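PDB 4P5A: thymidylate synthase ThyX from Streptomyces cacaoi subsp. asoensis, which probably catalyses the FAD-dependent reductive methylation of dUMP to dTMP, with methylenetetrahydrofolate as the methyl donor and NADPH as the reductant. Local coordinates for residues L84-T89 and S191-R196. Sequence-based numbering, arbitrary orientation.
With FAD (flavin-adenine dinucleotide), chain H.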
loop_
_atom_site.group_PDB
_atom_site.type_symbol
_atom_site.label_atom_id
_atom_site.label_comp_id
_atom_site.label_asym_id
_atom_site.label_seq_id
_atom_site.Cartn_x
_atom_site.Cartn_y
_atom_site.Cartn_z
ATOM N N LEU B 84 -11.904 5.596 -10.539
ATOM C CA LEU B 84 -10.574 6.240 -10.258
ATOM C C LEU B 84 -10.149 5.858 -8.851
ATOM O O LEU B 84 -8.963 5.485 -8.649
ATOM C CB LEU B 84 -10.715 7.768 -10.332
ATOM C CG LEU B 84 -9.437 8.515 -9.925
ATOM C CD1 LEU B 84 -8.232 8.065 -10.774
ATOM C CD2 LEU B 84 -9.709 9.995 -10.258
ATOM N N MET B 85 -11.093 5.944 -7.880
ATOM C CA MET B 85 -10.638 5.724 -6.497
ATOM C C MET B 85 -10.373 4.289 -6.055
ATOM O O MET B 85 -9.966 4.067 -4.906
ATOM C CB MET B 85 -11.610 6.367 -5.582
ATOM C CG MET B 85 -11.445 7.941 -5.805
ATOM S SD MET B 85 -12.533 8.964 -4.701
ATOM C CE MET B 85 -11.606 8.700 -3.346
ATOM N N ARG B 86 -10.616 3.336 -6.930
ATOM C CA ARG B 86 -10.175 2.005 -6.637
ATOM C C ARG B 86 -8.611 1.816 -6.677
ATOM O O ARG B 86 -8.090 0.798 -6.157
ATOM C CB ARG B 86 -10.755 0.979 -7.608
ATOM C CG ARG B 86 -12.299 0.922 -7.489
ATOM C CD ARG B 86 -12.749 0.573 -6.014
ATOM N NE ARG B 86 -12.172 -0.758 -5.591
ATOM C CZ ARG B 86 -12.730 -1.948 -5.854
ATOM N NH1 ARG B 86 -12.112 -3.051 -5.464
ATOM N NH2 ARG B 86 -13.875 -2.076 -6.563
ATOM N N HIS B 87 -7.893 2.782 -7.240
ATOM C CA HIS B 87 -6.450 2.581 -7.394
ATOM C C HIS B 87 -5.730 3.004 -6.130
ATOM O O HIS B 87 -5.550 4.209 -5.880
ATOM C CB HIS B 87 -6.019 3.355 -8.660
ATOM C CG HIS B 87 -6.646 2.771 -9.890
ATOM N ND1 HIS B 87 -5.969 1.904 -10.717
ATOM C CD2 HIS B 87 -7.875 2.936 -10.439
ATOM C CE1 HIS B 87 -6.764 1.528 -11.713
ATOM N NE2 HIS B 87 -7.909 2.151 -11.578
ATOM N N ARG B 88 -5.395 2.038 -5.266
ATOM C CA ARG B 88 -4.979 2.282 -3.896
ATOM C C ARG B 88 -3.592 2.849 -3.787
ATOM O O ARG B 88 -3.215 3.335 -2.699
ATOM C CB ARG B 88 -5.012 0.890 -3.146
ATOM C CG ARG B 88 -6.435 0.469 -2.926
ATOM C CD ARG B 88 -6.373 -1.095 -2.564
ATOM N NE ARG B 88 -5.922 -1.904 -3.710
ATOM C CZ ARG B 88 -5.865 -3.259 -3.626
ATOM N NH1 ARG B 88 -6.150 -3.865 -2.438
ATOM N NH2 ARG B 88 -5.529 -3.964 -4.700
ATOM N N THR B 89 -2.851 2.841 -4.897
ATOM C CA THR B 89 -1.509 3.441 -4.845
ATOM C C THR B 89 -1.533 4.970 -5.057
ATOM O O THR B 89 -0.483 5.561 -5.057
ATOM C CB THR B 89 -0.661 2.893 -5.962
ATOM O OG1 THR B 89 -1.389 2.803 -7.210
ATOM C CG2 THR B 89 -0.381 1.441 -5.692
ATOM N N SER B 191 -2.705 1.257 -17.874
ATOM C CA SER B 191 -2.796 -0.125 -18.470
ATOM C C SER B 191 -4.166 -0.649 -18.249
ATOM O O SER B 191 -4.696 -1.375 -19.078
ATOM C CB SER B 191 -1.786 -1.045 -17.805
ATOM O OG SER B 191 -1.726 -2.301 -18.456
ATOM N N LEU B 192 -4.812 -0.261 -17.168
ATOM C CA LEU B 192 -6.172 -0.870 -16.865
ATOM C C LEU B 192 -7.336 0.030 -17.377
ATOM O O LEU B 192 -8.422 -0.459 -17.670
ATOM C CB LEU B 192 -6.343 -1.002 -15.327
ATOM C CG LEU B 192 -5.512 -2.087 -14.723
ATOM C CD1 LEU B 192 -5.494 -1.842 -13.092
ATOM C CD2 LEU B 192 -6.101 -3.488 -15.121
ATOM N N ARG B 193 -7.133 1.343 -17.426
ATOM C CA ARG B 193 -8.222 2.314 -17.651
ATOM C C ARG B 193 -8.142 2.923 -19.074
ATOM O O ARG B 193 -8.824 3.919 -19.347
ATOM C CB ARG B 193 -8.239 3.449 -16.623
ATOM C CG ARG B 193 -8.406 2.918 -15.228
ATOM C CD ARG B 193 -9.684 2.061 -15.008
ATOM N NE ARG B 193 -9.879 1.759 -13.532
ATOM C CZ ARG B 193 -10.977 1.145 -13.090
ATOM N NH1 ARG B 193 -11.961 0.750 -13.983
ATOM N NH2 ARG B 193 -11.133 0.951 -11.780
ATOM N N THR B 194 -7.359 2.318 -19.951
ATOM C CA THR B 194 -7.491 2.667 -21.378
ATOM C C THR B 194 -7.705 1.353 -22.151
ATOM O O THR B 194 -7.117 0.284 -21.822
ATOM C CB THR B 194 -6.304 3.395 -21.945
ATOM O OG1 THR B 194 -5.119 2.602 -21.767
ATOM C CG2 THR B 194 -6.151 4.731 -21.315
ATOM N N HIS B 195 -8.536 1.450 -23.208
ATOM C CA HIS B 195 -8.791 0.255 -24.073
ATOM C C HIS B 195 -7.938 0.419 -25.342
ATOM O O HIS B 195 -8.294 1.188 -26.218
ATOM C CB HIS B 195 -10.268 0.249 -24.466
ATOM C CG HIS B 195 -10.610 -0.862 -25.414
ATOM N ND1 HIS B 195 -10.797 -0.655 -26.772
ATOM C CD2 HIS B 195 -10.756 -2.197 -25.212
ATOM C CE1 HIS B 195 -11.040 -1.819 -27.367
ATOM N NE2 HIS B 195 -11.038 -2.770 -26.441
ATOM N N ARG B 196 -6.854 -0.329 -25.431
ATOM C CA ARG B 196 -5.928 -0.218 -26.527
ATOM C C ARG B 196 -5.705 -1.591 -27.147
ATOM O O ARG B 196 -4.959 -2.412 -26.588
ATOM C CB ARG B 196 -4.615 0.364 -26.044
ATOM C CG ARG B 196 -4.805 1.789 -25.566
ATOM C CD ARG B 196 -5.182 2.735 -26.735
ATOM N NE ARG B 196 -5.229 4.073 -26.165
ATOM C CZ ARG B 196 -6.288 4.656 -25.631
ATOM N NH1 ARG B 196 -7.524 4.118 -25.636
ATOM N NH2 ARG B 196 -6.104 5.831 -25.148
HETATM P PA FAD H . -4.168 -0.668 -7.149
HETATM O O1A FAD H . -3.590 0.610 -7.586
HETATM O O2A FAD H . -5.132 -0.755 -6.088
HETATM O O5B FAD H . -2.988 -1.640 -6.860
HETATM C C5B FAD H . -1.864 -1.777 -7.819
HETATM C C4B FAD H . -1.137 -3.074 -7.588
HETATM O O4B FAD H . -0.658 -3.095 -6.228
HETATM C C3B FAD H . -2.046 -4.260 -7.672
HETATM O O3B FAD H . -2.196 -4.696 -9.045
HETATM C C2B FAD H . -1.319 -5.331 -6.840
HETATM O O2B FAD H . -0.156 -5.763 -7.637
HETATM C C1B FAD H . -0.752 -4.465 -5.672
HETATM N N9A FAD H . -1.617 -4.402 -4.480
HETATM C C8A FAD H . -2.046 -3.274 -3.888
HETATM N N7A FAD H . -2.726 -3.555 -2.778
HETATM C C5A FAD H . -2.670 -4.937 -2.623
HETATM C C6A FAD H . -3.160 -5.881 -1.685
HETATM N N6A FAD H . -3.853 -5.512 -0.562
HETATM N N1A FAD H . -2.902 -7.208 -1.928
HETATM C C2A FAD H . -2.164 -7.626 -2.983
HETATM N N3A FAD H . -1.677 -6.755 -3.905
HETATM C C4A FAD H . -1.971 -5.432 -3.752
HETATM N N1 FAD H . -13.934 -4.154 -8.979
HETATM C C2 FAD H . -14.935 -4.740 -8.248
HETATM O O2 FAD H . -15.111 -4.532 -7.058
HETATM N N3 FAD H . -15.885 -5.482 -8.910
HETATM C C4 FAD H . -15.834 -5.647 -10.287
HETATM O O4 FAD H . -16.707 -6.403 -10.795
HETATM C C4X FAD H . -14.789 -5.062 -11.026
HETATM N N5 FAD H . -14.590 -5.293 -12.407
HETATM C C5X FAD H . -13.624 -4.512 -13.107
HETATM C C6 FAD H . -13.523 -4.460 -14.517
HETATM C C7 FAD H . -12.543 -3.704 -15.179
HETATM C C7M FAD H . -12.579 -3.768 -16.716
HETATM C C8 FAD H . -11.616 -2.872 -14.490
HETATM C C8M FAD H . -10.481 -2.068 -15.198
HETATM C C9 FAD H . -11.704 -2.886 -13.078
HETATM C C9A FAD H . -12.728 -3.653 -12.407
HETATM N N10 FAD H . -12.807 -3.653 -10.988
HETATM C C10 FAD H . -13.853 -4.320 -10.346
HETATM C "C1'" FAD H . -11.910 -2.780 -10.175
HETATM C "C2'" FAD H . -10.616 -3.699 -10.042
HETATM O "O2'" FAD H . -10.862 -4.905 -9.258
HETATM C "C3'" FAD H . -9.521 -2.960 -9.230
HETATM O "O3'" FAD H . -9.988 -2.466 -7.962
HETATM C "C4'" FAD H . -8.947 -1.682 -10.045
HETATM O "O4'" FAD H . -8.832 -2.030 -11.385
HETATM C "C5'" FAD H . -7.583 -1.278 -9.427
HETATM O "O5'" FAD H . -6.603 -2.235 -9.882
HETATM P P FAD H . -5.470 -2.690 -8.824
HETATM O O1P FAD H . -6.019 -3.296 -7.573
HETATM O O2P FAD H . -4.589 -3.577 -9.605
HETATM O O3P FAD H . -4.740 -1.333 -8.438
#
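H87 and L192 have the nearest CA atoms of the two segments, 10.1 Å apart, so side chains and FAD fill the interval. Residues 84-89 leave helix 78-84 through a type I turn in which H87 N bonds to L84 O; residues 191-196 carry the last part of helix 183-193 and the chain beyond it. The link across is one nearly straight hydrogen bond, from R193 NE to H87 NE2 (2.8 Å, 168°). The donor lies in the imidazole plane, at the ring edge, while ring and guanidinium planes stand 61° apart. R193 reaches it with a chain bent at chi2 (-57°) and then extended, which keeps NH2 available for O2 of the bound 5-bromo-UMP and sets NH1 3.4 Å from FAD C8M. Arginine suits this place because its separate N-H groups can serve histidine and nucleotide together. As the acceptor, H87 NE2 carries no proton; F189 meets the imidazole edge-to-face.

Residues 84-89 bear the RHR of the ThyX signature RHRX7S, here R86, H87 and R88, with S96 as its serine, and the FAD site they help form is shared between subunits. R86, folded at chi2 and chi3, passes FAD O3' over one guanidinium face and gives NH2 to flavin O2 at 2.8 Å. R88 grips the pyrophosphate at two oxygens: its backbone N and its NE both bond to O2A, the latter at 2.8 Å, and NH2 reaches O1P, a spread of donors matched to two phosphates. The adenine N7A sits 3.2 Å above the centre of the R88 guanidinium. L192 supplies the apolar surface, its CD1 lying 3.9 Å from H87 CE1 and 3.4 Å from FAD O5'.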